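Local coordinates for cycloalternan-forming enzyme (Listeria monocytogenes serovar 1/2a, PDB 5F7U), which belongs to glycoside hydrolase family 31, combining a TIM-barrel domain with a family 6 carbohydrate-binding module, and holds bound glycans in several pockets, at residues V854-A859 against D981-A986; Y989-R994 against N1040-D1045. The protein carries 1 engineered substitution. All coordinates share one frame; numbering follows the deposited sequence.

Contact 1 of 2, residues V854-A859 against D981-A986; sequences VSEDFA and DAVDGA
This is a small, largely water-mediated surface contact in which Glu-856, near the end of strand 848-857, and Phe-858 and Ala-859, in the 3-10 turn just after it, meet Val-983 and Asp-984 in the loop between strands 975-981 and 987-996. The closest apolar touch is Val-983 on Phe-858. Val-983 sends CG1 to the edge of the Phe-858 ring, near its plane, where it lies 4.0 Å from CD2 of Phe-858 and equally close to CB of the same residue. The methyl gets there because it stands anti to the backbone N of Val-983 (chi1 -180°). Pro-832, Val-936 and His-938 also touch the Phe-858 side chain. The loop belongs to the family 6 carbohydrate-binding module, and its partner strand to an antiparallel sheet earlier in the chain, so the contact joins two beta units. Next door, Ala-859 CB lies 3.8 Å from Asp-984 OD2. Alongside, waters link the two carboxylates, with Glu-856 OE2 4.6 Å from Asp-984 OD2. Water 1 donates to both these oxygens and accepts from Ala-859 N at 3.0 Å. Water 3 ties Glu-856 OE1 to Asp-984 OD1, while water 2 donates to Glu-856 OE1 and, at 2.7 Å, to the carbonyl O of Val-983. These bridges probably ease the repulsion between the acids. Phe-858 N donates to the anti lone pair of Glu-856 OE2 at 2.8 Å and 160°, and Gly-834 N bonds to OE1.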
loop_
_atom_site.group_PDB
_atom_site.type_symbol
_atom_site.label_atom_id
_atom_site.label_comp_id
_atom_site.label_asym_id
_atom_site.label_seq_id
_atom_site.Cartn_x
_atom_site.Cartn_y
_atom_site.Cartn_z
ATOM N N VAL A 854 -10.360 -21.720 18.631
ATOM C CA VAL A 854 -9.703 -23.034 18.565
ATOM C C VAL A 854 -8.871 -23.153 19.827
ATOM O O VAL A 854 -8.193 -22.206 20.207
ATOM C CB VAL A 854 -8.816 -23.200 17.298
ATOM C CG1 VAL A 854 -8.035 -24.518 17.328
ATOM C CG2 VAL A 854 -9.668 -23.102 16.027
ATOM N N SER A 855 -8.972 -24.311 20.476
ATOM C CA SER A 855 -8.144 -24.622 21.632
ATOM C C SER A 855 -7.336 -25.884 21.376
ATOM O O SER A 855 -7.844 -27.017 21.463
ATOM C CB SER A 855 -8.983 -24.734 22.914
ATOM O OG SER A 855 -8.124 -24.945 24.039
ATOM N N GLU A 856 -6.065 -25.663 21.063
ATOM C CA GLU A 856 -5.120 -26.731 20.803
ATOM C C GLU A 856 -4.669 -27.337 22.121
ATOM O O GLU A 856 -4.230 -26.622 23.025
ATOM C CB GLU A 856 -3.940 -26.193 19.983
ATOM C CG GLU A 856 -2.811 -27.184 19.755
ATOM C CD GLU A 856 -1.778 -27.145 20.862
ATOM O OE1 GLU A 856 -1.182 -26.068 21.074
ATOM O OE2 GLU A 856 -1.570 -28.191 21.508
ATOM N N ASP A 857 -4.811 -28.656 22.223
ATOM C CA ASP A 857 -4.434 -29.398 23.436
ATOM C C ASP A 857 -3.782 -30.727 23.041
ATOM O O ASP A 857 -4.166 -31.792 23.535
ATOM C CB ASP A 857 -5.677 -29.603 24.334
ATOM C CG ASP A 857 -5.338 -30.138 25.739
ATOM O OD1 ASP A 857 -4.158 -30.142 26.151
ATOM O OD2 ASP A 857 -6.275 -30.576 26.449
ATOM N N PHE A 858 -2.786 -30.654 22.150
ATOM C CA PHE A 858 -2.050 -31.846 21.692
ATOM C C PHE A 858 -1.435 -32.659 22.835
ATOM O O PHE A 858 -1.332 -33.889 22.759
ATOM C CB PHE A 858 -0.945 -31.458 20.692
ATOM C CG PHE A 858 -1.450 -31.028 19.342
ATOM C CD1 PHE A 858 -2.484 -31.712 18.699
ATOM C CD2 PHE A 858 -0.838 -29.950 18.680
ATOM C CE1 PHE A 858 -2.934 -31.308 17.444
ATOM C CE2 PHE A 858 -1.277 -29.546 17.428
ATOM C CZ PHE A 858 -2.322 -30.236 16.802
ATOM N N ALA A 859 -1.064 -31.975 23.913
ATOM C CA ALA A 859 -0.508 -32.622 25.091
ATOM C C ALA A 859 -1.480 -33.667 25.654
ATOM O O ALA A 859 -1.052 -34.663 26.251
ATOM C CB ALA A 859 -0.160 -31.584 26.137
ATOM N N ASP A 981 9.953 -28.058 15.892
ATOM C CA ASP A 981 9.510 -27.278 17.043
ATOM C C ASP A 981 9.071 -28.135 18.223
ATOM O O ASP A 981 8.513 -29.223 18.046
ATOM C CB ASP A 981 8.369 -26.348 16.634
ATOM C CG ASP A 981 8.856 -25.142 15.871
ATOM O OD1 ASP A 981 9.947 -24.611 16.220
ATOM O OD2 ASP A 981 8.152 -24.724 14.917
ATOM N N ALA A 982 9.342 -27.637 19.429
ATOM C CA ALA A 982 8.692 -28.143 20.632
ATOM C C ALA A 982 7.211 -27.772 20.577
ATOM O O ALA A 982 6.862 -26.642 20.212
ATOM C CB ALA A 982 9.352 -27.553 21.869
ATOM N N VAL A 983 6.334 -28.719 20.914
ATOM C CA VAL A 983 4.887 -28.463 20.818
ATOM C C VAL A 983 4.430 -27.464 21.893
ATOM O O VAL A 983 3.618 -26.582 21.603
ATOM C CB VAL A 983 4.055 -29.776 20.864
ATOM C CG1 VAL A 983 2.557 -29.488 20.752
ATOM C CG2 VAL A 983 4.486 -30.739 19.756
ATOM N N ASP A 984 4.980 -27.600 23.108
ATOM C CA ASP A 984 4.592 -26.829 24.306
ATOM C C ASP A 984 5.802 -26.407 25.127
ATOM O O ASP A 984 5.869 -26.676 26.328
ATOM C CB ASP A 984 3.743 -27.700 25.229
ATOM C CG ASP A 984 2.314 -27.780 24.801
ATOM O OD1 ASP A 984 1.619 -26.741 24.852
ATOM O OD2 ASP A 984 1.883 -28.890 24.438
ATOM N N GLY A 985 6.780 -25.798 24.483
ATOM C CA GLY A 985 7.950 -25.319 25.207
ATOM C C GLY A 985 8.986 -26.390 25.503
ATOM O O GLY A 985 8.802 -27.581 25.212
ATOM N N ALA A 986 10.095 -25.947 26.090
ATOM C CA ALA A 986 11.217 -26.835 26.380
ATOM C C ALA A 986 10.765 -27.961 27.312
ATOM O O ALA A 986 10.185 -27.705 28.364
ATOM C CB ALA A 986 12.350 -26.044 26.996
HETATM O O HOH W 1 -0.597 -29.048 23.898
HETATM O O HOH W 2 1.468 -25.861 20.099
HETATM O O HOH W 3 -0.629 -25.418 23.753
#

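Contact 2 of 2, residues Y989-R994 against N1040-D1045; sequences YTMEVR and NQVVFD
Met-991 reaches from strand 987-996 to Val-1042 and Phe-1044 on strand 1039-1045, and its chain is easiest to follow outward. CB leaves the backbone toward the other strand, and CG and SD carry on in an extended line, with no close partner across the gap until the sulfur. SD then slides past Val-1042, coming within 4.0 Å of CG1 of that residue, and lies 3.8 Å from CZ of Phe-1044. A bend at the last torsion (chi3 66°) turns CE to the same ring carbon, 3.6 Å from Phe-1044 CZ. The sulfur is 5.1 Å from the centroid of the Phe-1044 ring and 74° off its normal, an oblique Met-aromatic contact. The two strands lie in different sheets of the carbohydrate-binding module's beta-sandwich, so the four buried side chains that meet here, Val-993 among them, fill its interior; the segment axes approach to 12.2 Å and cross at -38°. Phe-1044 comes from the opposite direction, and Val-993 meets it at the ring edge, near its plane, with CG2 3.9 Å from both CZ and CE2 of Phe-1044. Val-1006, on strand 1002-1008, touches both Met-991 and Phe-1044, while Phe-1056 packs on Val-993.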
loop_
_atom_site.group_PDB
_atom_site.type_symbol
_atom_site.label_atom_id
_atom_site.label_comp_id
_atom_site.label_asym_id
_atom_site.label_seq_id
_atom_site.Cartn_x
_atom_site.Cartn_y
_atom_site.Cartn_z
ATOM N N TYR A 989 9.967 -34.981 25.113
ATOM C CA TYR A 989 8.869 -35.370 24.222
ATOM C C TYR A 989 9.109 -36.787 23.736
ATOM O O TYR A 989 10.201 -37.351 23.946
ATOM C CB TYR A 989 8.786 -34.431 23.003
ATOM C CG TYR A 989 8.313 -33.044 23.363
ATOM C CD1 TYR A 989 6.945 -32.743 23.395
ATOM C CD2 TYR A 989 9.235 -32.014 23.641
ATOM C CE1 TYR A 989 6.505 -31.467 23.719
ATOM C CE2 TYR A 989 8.805 -30.737 23.975
ATOM C CZ TYR A 989 7.437 -30.475 24.020
ATOM O OH TYR A 989 6.959 -29.226 24.354
ATOM N N THR A 990 8.074 -37.370 23.142
ATOM C CA THR A 990 8.222 -38.611 22.395
ATOM C C THR A 990 8.262 -38.295 20.915
ATOM O O THR A 990 7.358 -37.642 20.387
ATOM C CB THR A 990 7.065 -39.572 22.677
ATOM O OG1 THR A 990 6.975 -39.792 24.086
ATOM C CG2 THR A 990 7.300 -40.895 21.973
ATOM N N MET A 991 9.315 -38.747 20.244
ATOM C CA MET A 991 9.375 -38.655 18.789
ATOM C C MET A 991 8.970 -39.999 18.164
ATOM O O MET A 991 9.654 -41.012 18.369
ATOM C CB MET A 991 10.784 -38.231 18.359
ATOM C CG MET A 991 10.968 -38.169 16.845
ATOM S SD MET A 991 12.583 -37.542 16.346
ATOM C CE MET A 991 13.684 -38.837 16.947
ATOM N N GLU A 992 7.833 -40.019 17.457
ATOM C CA GLU A 992 7.420 -41.182 16.673
ATOM C C GLU A 992 8.193 -41.185 15.367
ATOM O O GLU A 992 8.251 -40.168 14.691
ATOM C CB GLU A 992 5.937 -41.119 16.310
ATOM C CG GLU A 992 4.964 -41.272 17.466
ATOM C CD GLU A 992 3.520 -41.372 16.987
ATOM O OE1 GLU A 992 3.233 -41.069 15.806
ATOM O OE2 GLU A 992 2.650 -41.762 17.781
ATOM N N VAL A 993 8.794 -42.319 15.041
ATOM C CA VAL A 993 9.515 -42.496 13.773
ATOM C C VAL A 993 8.750 -43.550 12.971
ATOM O O VAL A 993 8.698 -44.721 13.378
ATOM C CB VAL A 993 10.997 -42.926 14.000
ATOM C CG1 VAL A 993 11.691 -43.189 12.648
ATOM C CG2 VAL A 993 11.758 -41.859 14.799
ATOM N N ARG A 994 8.159 -43.138 11.848
ATOM C CA ARG A 994 7.389 -44.036 10.991
ATOM C C ARG A 994 8.211 -44.451 9.783
ATOM O O ARG A 994 8.697 -43.618 9.027
ATOM C CB ARG A 994 6.043 -43.416 10.568
ATOM C CG ARG A 994 5.123 -44.405 9.854
ATOM C CD ARG A 994 3.705 -43.890 9.753
ATOM N NE ARG A 994 2.749 -44.924 9.324
ATOM C CZ ARG A 994 2.173 -44.988 8.121
ATOM N NH1 ARG A 994 2.445 -44.087 7.174
ATOM N NH2 ARG A 994 1.306 -45.965 7.864
ATOM N N ASN A 1040 14.634 -26.880 16.706
ATOM C CA ASN A 1040 15.490 -27.969 17.173
ATOM C C ASN A 1040 16.054 -28.687 15.971
ATOM O O ASN A 1040 15.306 -29.064 15.061
ATOM C CB ASN A 1040 14.698 -28.956 18.036
ATOM C CG ASN A 1040 14.278 -28.360 19.369
ATOM O OD1 ASN A 1040 14.982 -28.512 20.352
ATOM N ND2 ASN A 1040 13.137 -27.661 19.401
ATOM N N GLN A 1041 17.369 -28.864 15.957
ATOM C CA GLN A 1041 18.030 -29.556 14.853
ATOM C C GLN A 1041 17.958 -31.043 15.136
ATOM O O GLN A 1041 18.560 -31.503 16.103
ATOM C CB GLN A 1041 19.493 -29.103 14.717
ATOM C CG GLN A 1041 20.257 -29.844 13.619
ATOM C CD GLN A 1041 21.736 -29.496 13.536
ATOM O OE1 GLN A 1041 22.472 -29.547 14.534
ATOM N NE2 GLN A 1041 22.192 -29.174 12.324
ATOM N N VAL A 1042 17.234 -31.782 14.294
ATOM C CA VAL A 1042 17.086 -33.234 14.473
ATOM C C VAL A 1042 17.649 -33.939 13.246
ATOM O O VAL A 1042 17.074 -33.847 12.160
ATOM C CB VAL A 1042 15.615 -33.632 14.752
ATOM C CG1 VAL A 1042 15.454 -35.147 14.902
ATOM C CG2 VAL A 1042 15.093 -32.915 15.996
ATOM N N VAL A 1043 18.778 -34.621 13.428
ATOM C CA VAL A 1043 19.499 -35.253 12.318
ATOM C C VAL A 1043 19.471 -36.766 12.471
ATOM O O VAL A 1043 19.940 -37.313 13.472
ATOM C CB VAL A 1043 20.978 -34.781 12.214
ATOM C CG1 VAL A 1043 21.633 -35.345 10.957
ATOM C CG2 VAL A 1043 21.098 -33.258 12.239
ATOM N N PHE A 1044 18.916 -37.437 11.470
ATOM C CA PHE A 1044 19.026 -38.886 11.359
ATOM C C PHE A 1044 20.205 -39.178 10.431
ATOM O O PHE A 1044 20.315 -38.586 9.355
ATOM C CB PHE A 1044 17.741 -39.475 10.789
ATOM C CG PHE A 1044 16.584 -39.433 11.735
ATOM C CD1 PHE A 1044 15.867 -38.245 11.948
ATOM C CD2 PHE A 1044 16.175 -40.594 12.391
ATOM C CE1 PHE A 1044 14.789 -38.215 12.835
ATOM C CE2 PHE A 1044 15.097 -40.570 13.275
ATOM C CZ PHE A 1044 14.402 -39.380 13.497
ATOM N N ASP A 1045 21.077 -40.071 10.880
ATOM C CA ASP A 1045 22.309 -40.461 10.189
ATOM C C ASP A 1045 22.353 -41.968 10.004
ATOM O O ASP A 1045 21.814 -42.705 10.825
ATOM C CB ASP A 1045 23.508 -40.112 11.077
ATOM C CG ASP A 1045 24.302 -38.959 10.554
ATOM O OD1 ASP A 1045 23.734 -38.061 9.884
ATOM O OD2 ASP A 1045 25.522 -38.942 10.817
#

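Contact 1 and contact 2 have centres about 17 Å apart and follow one another along the chain, the loop of contact 1 leading straight into strand 987-996. Tyr-989 joins them: its OH lies 2.8 Å from Asp-984 N, a probable hydrogen bond, and also bonds to Gly-985 O, tying the loop to the start of strand 987-996. In contact 2, the side chain of Val-993 is about 11 Å from a magnesium ion, and that of Phe-1044 about 13 Å from a bound alpha-D-glucopyranose, so neither lines a site. Next to Val-993, Arg-994 forms a salt bridge with Asp-1057, a residue of a magnesium site.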